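Local coordinates for protein aspartokinase 1, chloroplastic (Arabidopsis thaliana, PDB 2CDQ) that catalyses the ATP-dependent phosphorylation of L-aspartate to 4-phospho-L-aspartate, opening the aspartate-family amino-acid pathway, and binds lysine and S-adenosylmethionine as allosteric effectors, at residues Asp373-Thr377 against Gln451-Gln455; Thr342-Ser348 against Val380-Leu386; Val448-Met452 against Phe464-Glu470. One frame throughout, in Å; residues are numbered along the deposited sequence.

How the interactions relate
The chain's regulatory part has two ACT-type sheets, and the three contacts show how each is built and how they meet. From the N terminus, 342-348 comes first, and interaction 2 closes a loop of 31 residues when 380-386 pairs with it inside the first sheet. Interaction 1 opens within that loop, at 373-377, but closes only at 451-455, so the two cross along the chain. Interaction 3 starts where interaction 1 ends, sharing Gln451 and Met452, and closes a hairpin-like loop of 11 residues onto 464-470, in the second sheet. Interaction 1 thus bridges the sheets that interactions 2 and 3 help to form, with Met452 touching both.

Interaction 1 of 3, residues Asp373-Thr377 against Gln451-Gln455; sequences DVVAT and QMISQ. With LYS (lysine), chain C.
Met452 reaches across to the backbone of 373-377, a strand that runs at 102° to strand 452-455. Its CB rests on Ile465 of the neighbouring strand. With CG anti to the backbone N (chi1 177°), the extended chain is carried outward: CG skims the methyl of Ala376, SD lies near the sulfur of Met343, and the terminal CE settles on the peptide between Val375 and Ala376, 3.5 Å from Ala376 N. The same methyl is flanked by Val374 CG1 and Ala376 CB, each 3.8 Å from CE. The side chains of Val374 and Met452 run antiparallel alongside each other, and Val374 CG1 also packs on Ser454 CB.

Beside this apolar patch, Ser454 OG donates a 2.8 Å hydrogen bond to Val375 O, approaching from 32° off the carbonyl plane, and accepts one from Thr377 N of the second subunit. Further back on the strand, where Asp373 and Val374 form a classic beta bulge opposite Thr385, the ammonium NZ of the effector lysine donates to Asp373 O at 3.0 Å. Gln354, Gly356 and Ser378 of the second subunit bond the same lysine, so the effector site, sheet contact and interface share one strand.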
loop_
_atom_site.group_PDB
_atom_site.type_symbol
_atom_site.label_atom_id
_atom_site.label_comp_id
_atom_site.label_asym_id
_atom_site.label_seq_id
_atom_site.Cartn_x
_atom_site.Cartn_y
_atom_site.Cartn_z
ATOM N N ASP A 373 4.396 -8.376 -0.468
ATOM C CA ASP A 373 3.134 -8.898 0.068
ATOM C C ASP A 373 2.212 -7.778 0.570
ATOM O O ASP A 373 1.355 -7.291 -0.173
ATOM C CB ASP A 373 3.419 -9.925 1.173
ATOM C CG ASP A 373 2.160 -10.587 1.721
ATOM O OD1 ASP A 373 2.240 -11.153 2.827
ATOM O OD2 ASP A 373 1.097 -10.560 1.062
ATOM N N VAL A 374 2.400 -7.372 1.825
ATOM C CA VAL A 374 1.544 -6.383 2.482
ATOM C C VAL A 374 2.095 -4.968 2.248
ATOM O O VAL A 374 3.313 -4.773 2.227
ATOM C CB VAL A 374 1.428 -6.704 3.994
ATOM C CG1 VAL A 374 0.588 -5.678 4.726
ATOM C CG2 VAL A 374 0.852 -8.091 4.184
ATOM N N VAL A 375 1.204 -3.996 2.045
ATOM C CA VAL A 375 1.608 -2.600 1.811
ATOM C C VAL A 375 0.742 -1.636 2.628
ATOM O O VAL A 375 -0.473 -1.826 2.759
ATOM C CB VAL A 375 1.566 -2.202 0.298
ATOM C CG1 VAL A 375 1.798 -0.709 0.107
ATOM C CG2 VAL A 375 2.593 -2.978 -0.508
ATOM N N ALA A 376 1.390 -0.614 3.183
ATOM C CA ALA A 376 0.714 0.490 3.856
ATOM C C ALA A 376 1.479 1.778 3.588
ATOM O O ALA A 376 2.590 1.740 3.053
ATOM C CB ALA A 376 0.608 0.229 5.348
ATOM N N THR A 377 0.890 2.912 3.957
ATOM C CA THR A 377 1.490 4.213 3.670
ATOM C C THR A 377 1.318 5.182 4.823
ATOM O O THR A 377 0.503 4.955 5.714
ATOM C CB THR A 377 0.828 4.865 2.450
ATOM O OG1 THR A 377 -0.592 4.786 2.593
ATOM C CG2 THR A 377 1.252 4.171 1.159
ATOM N N GLN A 451 3.167 -2.977 14.584
ATOM C CA GLN A 451 4.078 -2.086 13.857
ATOM C C GLN A 451 3.514 -1.559 12.539
ATOM O O GLN A 451 3.898 -0.480 12.090
ATOM C CB GLN A 451 5.413 -2.774 13.593
ATOM C CG GLN A 451 6.251 -3.025 14.832
ATOM C CD GLN A 451 7.282 -4.100 14.589
ATOM O OE1 GLN A 451 8.141 -3.965 13.717
ATOM N NE2 GLN A 451 7.189 -5.192 15.344
ATOM N N MET A 452 2.605 -2.318 11.930
ATOM C CA MET A 452 2.052 -1.967 10.629
ATOM C C MET A 452 0.660 -2.575 10.493
ATOM O O MET A 452 0.469 -3.757 10.790
ATOM C CB MET A 452 2.993 -2.467 9.523
ATOM C CG MET A 452 2.532 -2.259 8.094
ATOM S SD MET A 452 3.858 -2.666 6.931
ATOM C CE MET A 452 2.945 -2.760 5.397
ATOM N N ILE A 453 -0.309 -1.764 10.067
ATOM C CA ILE A 453 -1.688 -2.230 9.875
ATOM C C ILE A 453 -2.102 -2.014 8.417
ATOM O O ILE A 453 -1.749 -0.995 7.813
ATOM C CB ILE A 453 -2.691 -1.532 10.849
ATOM C CG1 ILE A 453 -2.149 -1.516 12.283
ATOM C CG2 ILE A 453 -4.053 -2.231 10.832
ATOM C CD1 ILE A 453 -2.766 -0.463 13.180
ATOM N N SER A 454 -2.832 -2.975 7.847
ATOM C CA SER A 454 -3.268 -2.869 6.453
ATOM C C SER A 454 -4.564 -3.621 6.146
ATOM O O SER A 454 -4.603 -4.854 6.167
ATOM C CB SER A 454 -2.147 -3.311 5.502
ATOM O OG SER A 454 -2.521 -3.157 4.144
ATOM N N GLN A 455 -5.620 -2.858 5.868
ATOM C CA GLN A 455 -6.897 -3.406 5.414
ATOM C C GLN A 455 -7.363 -2.677 4.165
ATOM O O GLN A 455 -7.410 -1.450 4.141
ATOM C CB GLN A 455 -7.966 -3.293 6.502
ATOM C CG GLN A 455 -9.358 -3.722 6.043
ATOM C CD GLN A 455 -10.399 -3.594 7.132
ATOM O OE1 GLN A 455 -10.329 -4.266 8.161
ATOM N NE2 GLN A 455 -11.384 -2.734 6.908
HETATM N N LYS C . 2.734 -8.160 -7.823
HETATM C CA LYS C . 2.900 -7.852 -6.388
HETATM C C LYS C . 4.392 -7.723 -6.207
HETATM O O LYS C . 5.124 -7.471 -7.179
HETATM C CB LYS C . 2.340 -9.000 -5.537
HETATM C CG LYS C . 1.699 -8.553 -4.213
HETATM C CD LYS C . 0.387 -7.820 -4.404
HETATM C CE LYS C . -0.140 -7.260 -3.075
HETATM N NZ LYS C . -0.702 -8.276 -2.121
HETATM O OXT LYS C . 4.895 -7.869 -5.096
#

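Interaction 2 of 3, residues Thr342-Ser348 against Val380-Leu386; sequences TMLDIAS and VSISLTL
Leu344 and Leu386 lean across each other at a slant, their CD1 methyls 3.8 Å apart, while Thr342 CG2 touches the same Leu386 methyl at the end of the ladder. Further along, on the face that also carries Leu344, the side chains of Ile346 and Ile382 run alongside each other with their ends on the same side and their CD1 methyls in contact. Leu384 fills the middle: its CG sits between backbone N and carbonyl carbon (chi1 58°), which sends CD1 to Leu344 CB at 3.9 Å and CD2 towards Ile346 CD1. Helix 357-367 covers this greasy surface through Val361, Phe362 and Phe365.

The opposite face, carrying Met343, Asp345, Ala347, Ser381, Ser383 and Thr385, is more polar. Asp345 OD1 approaches Ser383 OG to 3.0 Å, yet the carboxylate's strongest partner is Lys459 of the second subunit, whose Ala457 N also bonds to Ser383 OG. Met343 turns its end away towards Gln451.

Between the two faces runs a regular antiparallel ladder. Leu344 and Leu384 form a hydrogen-bonded pair with bonds in both directions, Leu344 N to Leu384 O measuring 2.7 Å; Ile346 and Ile382 repeat the pattern, and Leu386 N to Thr342 O extends it at one end. A water beyond that bond links Thr342 N to Leu386 O.

With 372-378 and 413-418 completing the sheet in the order 2-3-1-4, and helices 357-367 and 398-408 between strands, the arrangement is the βαββαβ ferredoxin-like fold of an ACT domain, here built round its first and third strands.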
loop_
_atom_site.group_PDB
_atom_site.type_symbol
_atom_site.label_atom_id
_atom_site.label_comp_id
_atom_site.label_asym_id
_atom_site.label_seq_id
_atom_site.Cartn_x
_atom_site.Cartn_y
_atom_site.Cartn_z
ATOM N N THR A 342 10.118 -10.158 6.203
ATOM C CA THR A 342 11.025 -9.033 6.106
ATOM C C THR A 342 10.224 -7.797 5.719
ATOM O O THR A 342 9.492 -7.811 4.725
ATOM C CB THR A 342 12.114 -9.326 5.068
ATOM O OG1 THR A 342 12.867 -10.468 5.494
ATOM C CG2 THR A 342 13.046 -8.129 4.885
ATOM N N MET A 343 10.357 -6.743 6.520
ATOM C CA MET A 343 9.631 -5.495 6.300
ATOM C C MET A 343 10.567 -4.385 5.858
ATOM O O MET A 343 11.680 -4.262 6.375
ATOM C CB MET A 343 8.876 -5.078 7.569
ATOM C CG MET A 343 8.280 -3.674 7.516
ATOM S SD MET A 343 7.142 -3.296 8.861
ATOM C CE MET A 343 8.239 -3.187 10.273
ATOM N N LEU A 344 10.106 -3.583 4.898
ATOM C CA LEU A 344 10.855 -2.420 4.422
ATOM C C LEU A 344 10.082 -1.134 4.623
ATOM O O LEU A 344 8.870 -1.099 4.422
ATOM C CB LEU A 344 11.237 -2.559 2.945
ATOM C CG LEU A 344 12.444 -3.451 2.652
ATOM C CD1 LEU A 344 11.961 -4.793 2.157
ATOM C CD2 LEU A 344 13.347 -2.803 1.625
ATOM N N ASP A 345 10.799 -0.085 5.019
ATOM C CA ASP A 345 10.227 1.248 5.180
ATOM C C ASP A 345 10.916 2.234 4.238
ATOM O O ASP A 345 12.145 2.327 4.209
ATOM C CB ASP A 345 10.360 1.704 6.632
ATOM C CG ASP A 345 9.750 3.071 6.880
ATOM O OD1 ASP A 345 8.587 3.301 6.478
ATOM O OD2 ASP A 345 10.435 3.915 7.494
ATOM N N ILE A 346 10.117 2.964 3.469
ATOM C CA ILE A 346 10.633 3.856 2.435
ATOM C C ILE A 346 10.065 5.262 2.652
ATOM O O ILE A 346 8.912 5.532 2.304
ATOM C CB ILE A 346 10.269 3.319 1.016
ATOM C CG1 ILE A 346 10.890 1.940 0.788
ATOM C CG2 ILE A 346 10.712 4.277 -0.084
ATOM C CD1 ILE A 346 10.141 1.099 -0.207
ATOM N N ALA A 347 10.875 6.154 3.226
ATOM C CA ALA A 347 10.408 7.501 3.584
ATOM C C ALA A 347 11.014 8.611 2.740
ATOM O O ALA A 347 12.230 8.677 2.575
ATOM C CB ALA A 347 10.653 7.781 5.061
ATOM N N SER A 348 10.157 9.484 2.218
ATOM C CA SER A 348 10.596 10.678 1.494
ATOM C C SER A 348 9.572 11.804 1.613
ATOM O O SER A 348 8.375 11.567 1.487
ATOM C CB SER A 348 10.859 10.358 0.016
ATOM O OG SER A 348 11.211 11.526 -0.712
ATOM N N VAL A 380 4.330 10.706 4.160
ATOM C CA VAL A 380 5.679 10.794 3.576
ATOM C C VAL A 380 6.447 9.471 3.584
ATOM O O VAL A 380 7.683 9.458 3.540
ATOM C CB VAL A 380 6.554 11.873 4.275
ATOM C CG1 VAL A 380 6.005 13.254 4.013
ATOM C CG2 VAL A 380 6.678 11.597 5.774
ATOM N N SER A 381 5.725 8.361 3.652
ATOM C CA SER A 381 6.371 7.058 3.658
ATOM C C SER A 381 5.487 5.976 3.082
ATOM O O SER A 381 4.254 6.059 3.134
ATOM C CB SER A 381 6.824 6.664 5.070
ATOM O OG SER A 381 5.733 6.242 5.875
ATOM N N ILE A 382 6.138 4.969 2.520
ATOM C CA ILE A 382 5.465 3.731 2.168
ATOM C C ILE A 382 6.218 2.545 2.785
ATOM O O ILE A 382 7.442 2.454 2.696
ATOM C CB ILE A 382 5.104 3.623 0.627
ATOM C CG1 ILE A 382 5.196 2.189 0.105
ATOM C CG2 ILE A 382 5.949 4.574 -0.233
ATOM C CD1 ILE A 382 6.457 1.918 -0.689
ATOM N N SER A 383 5.473 1.685 3.470
ATOM C CA SER A 383 6.030 0.519 4.140
ATOM C C SER A 383 5.456 -0.726 3.500
ATOM O O SER A 383 4.314 -0.730 3.038
ATOM C CB SER A 383 5.691 0.547 5.624
ATOM O OG SER A 383 5.949 1.828 6.169
ATOM N N LEU A 384 6.260 -1.778 3.460
ATOM C CA LEU A 384 5.877 -2.991 2.764
ATOM C C LEU A 384 6.558 -4.198 3.357
ATOM O O LEU A 384 7.545 -4.080 4.082
ATOM C CB LEU A 384 6.183 -2.891 1.264
ATOM C CG LEU A 384 7.607 -2.616 0.772
ATOM C CD1 LEU A 384 8.414 -3.893 0.641
ATOM C CD2 LEU A 384 7.532 -1.907 -0.559
ATOM N N THR A 385 6.029 -5.363 3.018
ATOM C CA THR A 385 6.510 -6.609 3.564
ATOM C C THR A 385 6.718 -7.552 2.382
ATOM O O THR A 385 5.941 -7.532 1.433
ATOM C CB THR A 385 5.500 -7.131 4.624
ATOM O OG1 THR A 385 6.195 -7.549 5.803
ATOM C CG2 THR A 385 4.643 -8.249 4.100
ATOM N N LEU A 386 7.791 -8.334 2.404
ATOM C CA LEU A 386 8.109 -9.209 1.267
ATOM C C LEU A 386 7.429 -10.557 1.412
ATOM O O LEU A 386 7.297 -11.056 2.525
ATOM C CB LEU A 386 9.620 -9.405 1.133
ATOM C CG LEU A 386 10.443 -8.125 1.036
ATOM C CD1 LEU A 386 11.926 -8.434 1.151
ATOM C CD2 LEU A 386 10.132 -7.398 -0.253
HETATM O O HOH W 1 9.499 -11.645 3.927
#

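Interaction 3 of 3, residues Val448-Met452 against Phe464-Glu470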
loop_
_atom_site.group_PDB
_atom_site.type_symbol
_atom_site.label_atom_id
_atom_site.label_comp_id
_atom_site.label_asym_id
_atom_site.label_seq_id
_atom_site.Cartn_x
_atom_site.Cartn_y
_atom_site.Cartn_z
ATOM N N VAL A 448 1.522 -5.427 23.661
ATOM C CA VAL A 448 1.996 -5.563 22.285
ATOM C C VAL A 448 1.503 -4.410 21.421
ATOM O O VAL A 448 0.311 -4.099 21.417
ATOM C CB VAL A 448 1.528 -6.886 21.656
ATOM C CG1 VAL A 448 2.038 -7.013 20.233
ATOM C CG2 VAL A 448 1.985 -8.066 22.495
ATOM N N ASN A 449 2.428 -3.779 20.701
ATOM C CA ASN A 449 2.090 -2.754 19.717
ATOM C C ASN A 449 2.327 -3.242 18.300
ATOM O O ASN A 449 3.422 -3.684 17.962
ATOM C CB ASN A 449 2.875 -1.464 19.966
ATOM C CG ASN A 449 2.362 -0.690 21.167
ATOM O OD1 ASN A 449 1.189 -0.793 21.548
ATOM N ND2 ASN A 449 3.241 0.105 21.767
ATOM N N VAL A 450 1.284 -3.167 17.485
ATOM C CA VAL A 450 1.356 -3.544 16.084
ATOM C C VAL A 450 2.179 -2.507 15.340
ATOM O O VAL A 450 1.924 -1.307 15.454
ATOM C CB VAL A 450 -0.057 -3.655 15.472
ATOM C CG1 VAL A 450 0.014 -3.833 13.971
ATOM C CG2 VAL A 450 -0.820 -4.812 16.114
ATOM N N GLN A 451 3.167 -2.977 14.584
ATOM C CA GLN A 451 4.078 -2.086 13.857
ATOM C C GLN A 451 3.514 -1.559 12.539
ATOM O O GLN A 451 3.898 -0.480 12.090
ATOM C CB GLN A 451 5.413 -2.774 13.593
ATOM C CG GLN A 451 6.251 -3.025 14.832
ATOM C CD GLN A 451 7.282 -4.100 14.589
ATOM O OE1 GLN A 451 8.141 -3.965 13.717
ATOM N NE2 GLN A 451 7.189 -5.192 15.344
ATOM N N MET A 452 2.605 -2.318 11.930
ATOM C CA MET A 452 2.052 -1.967 10.629
ATOM C C MET A 452 0.660 -2.575 10.493
ATOM O O MET A 452 0.469 -3.757 10.790
ATOM C CB MET A 452 2.993 -2.467 9.523
ATOM C CG MET A 452 2.532 -2.259 8.094
ATOM S SD MET A 452 3.858 -2.666 6.931
ATOM C CE MET A 452 2.945 -2.760 5.397
ATOM N N PHE A 464 -1.896 -7.350 10.775
ATOM C CA PHE A 464 -0.989 -6.672 11.702
ATOM C C PHE A 464 0.416 -7.199 11.515
ATOM O O PHE A 464 0.623 -8.412 11.449
ATOM C CB PHE A 464 -1.343 -6.947 13.166
ATOM C CG PHE A 464 -2.783 -6.769 13.504
ATOM C CD1 PHE A 464 -3.413 -7.689 14.332
ATOM C CD2 PHE A 464 -3.508 -5.687 13.018
ATOM C CE1 PHE A 464 -4.746 -7.540 14.669
ATOM C CE2 PHE A 464 -4.845 -5.528 13.344
ATOM C CZ PHE A 464 -5.468 -6.456 14.171
ATOM N N ILE A 465 1.385 -6.295 11.467
ATOM C CA ILE A 465 2.787 -6.708 11.526
ATOM C C ILE A 465 3.292 -6.645 12.970
ATOM O O ILE A 465 3.201 -5.617 13.647
ATOM C CB ILE A 465 3.684 -5.931 10.539
ATOM C CG1 ILE A 465 3.509 -6.489 9.128
ATOM C CG2 ILE A 465 5.150 -6.012 10.947
ATOM C CD1 ILE A 465 2.188 -6.136 8.475
ATOM N N VAL A 466 3.818 -7.772 13.417
ATOM C CA VAL A 466 4.190 -7.970 14.791
ATOM C C VAL A 466 5.636 -8.518 14.790
ATOM O O VAL A 466 6.202 -8.760 13.715
ATOM C CB VAL A 466 3.141 -8.913 15.430
ATOM C CG1 VAL A 466 3.559 -10.379 15.332
ATOM C CG2 VAL A 466 2.815 -8.495 16.848
ATOM N N ASN A 467 6.256 -8.676 15.959
ATOM C CA ASN A 467 7.559 -9.351 16.010
ATOM C C ASN A 467 7.430 -10.875 16.033
ATOM O O ASN A 467 6.562 -11.421 16.722
ATOM C CB ASN A 467 8.395 -8.880 17.202
ATOM C CG ASN A 467 8.879 -7.457 17.044
ATOM O OD1 ASN A 467 9.332 -7.054 15.966
ATOM N ND2 ASN A 467 8.782 -6.679 18.117
ATOM N N GLU A 468 8.299 -11.555 15.285
ATOM C CA GLU A 468 8.264 -13.020 15.194
ATOM C C GLU A 468 8.186 -13.714 16.560
ATOM O O GLU A 468 7.422 -14.663 16.731
ATOM C CB GLU A 468 9.446 -13.548 14.367
ATOM C CG GLU A 468 9.664 -15.066 14.428
ATOM C CD GLU A 468 8.603 -15.898 13.702
ATOM O OE1 GLU A 468 8.663 -17.144 13.829
ATOM O OE2 GLU A 468 7.721 -15.334 13.008
ATOM N N ALA A 469 8.960 -13.216 17.523
ATOM C CA ALA A 469 9.044 -13.821 18.855
ATOM C C ALA A 469 7.749 -13.743 19.678
ATOM O O ALA A 469 7.517 -14.587 20.538
ATOM C CB ALA A 469 10.204 -13.217 19.634
ATOM N N GLU A 470 6.919 -12.734 19.419
ATOM C CA GLU A 470 5.704 -12.505 20.202
ATOM C C GLU A 470 4.453 -13.020 19.480
ATOM O O GLU A 470 3.364 -13.086 20.064
ATOM C CB GLU A 470 5.565 -11.011 20.517
ATOM C CG GLU A 470 5.228 -10.146 19.300
ATOM C CD GLU A 470 5.368 -8.650 19.543
ATOM O OE1 GLU A 470 5.503 -7.910 18.546
ATOM O OE2 GLU A 470 5.345 -8.206 20.714
#
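The side-chain amides of Gln451 and Asn467 meet with their planes 51° apart, the two side chains nearly perpendicular. Gln451 NE2 gives Asn467 OD1 a weak hydrogen bond of 2.9 Å, while OE1 takes its stronger partner, Arg420. A second flat group, the Phe464 ring, is approached obliquely by Val450 CG2, and Val450 CG1 rests on Phe464 CB at 3.5 Å; the ring also meets that of Phe440, planes at about 60°. The third is the Glu470 carboxylate. Its OE1 uses the anti lone pair to accept Asn467 N at 2.8 Å, and OE2 turns to Val448 CG1, 3.5 Å away. Because Glu470 N in turn bonds to Asn467 O, the start of the helix is tied back to the end of the strand, and the Glu470 carboxylate is held against the methyls of Val448, which comes to it from the opposite direction. Val448 CG1 touches Val466 CG2 as well.

Backbone bonds fix the middle of the contact. Gln451 N donates to Ile465 O at 2.8 Å, and Ile465 N returns a bond of the same length to Met452 O, so Ile465 is gripped on both its polar atoms. Beside these bonds, Ile465 CD1 reaches along CB, CG and SD of Met452.

The loop that leads from helix 432-446 into strand 452-455 is thus laid along strand 461-467. Phe440 and Leu443 of that helix pack on Val450, strand 420-427 flanks 461-467 on its other side, and the second subunit binds Val448 and Asn449 through its Ser433 and Gln430.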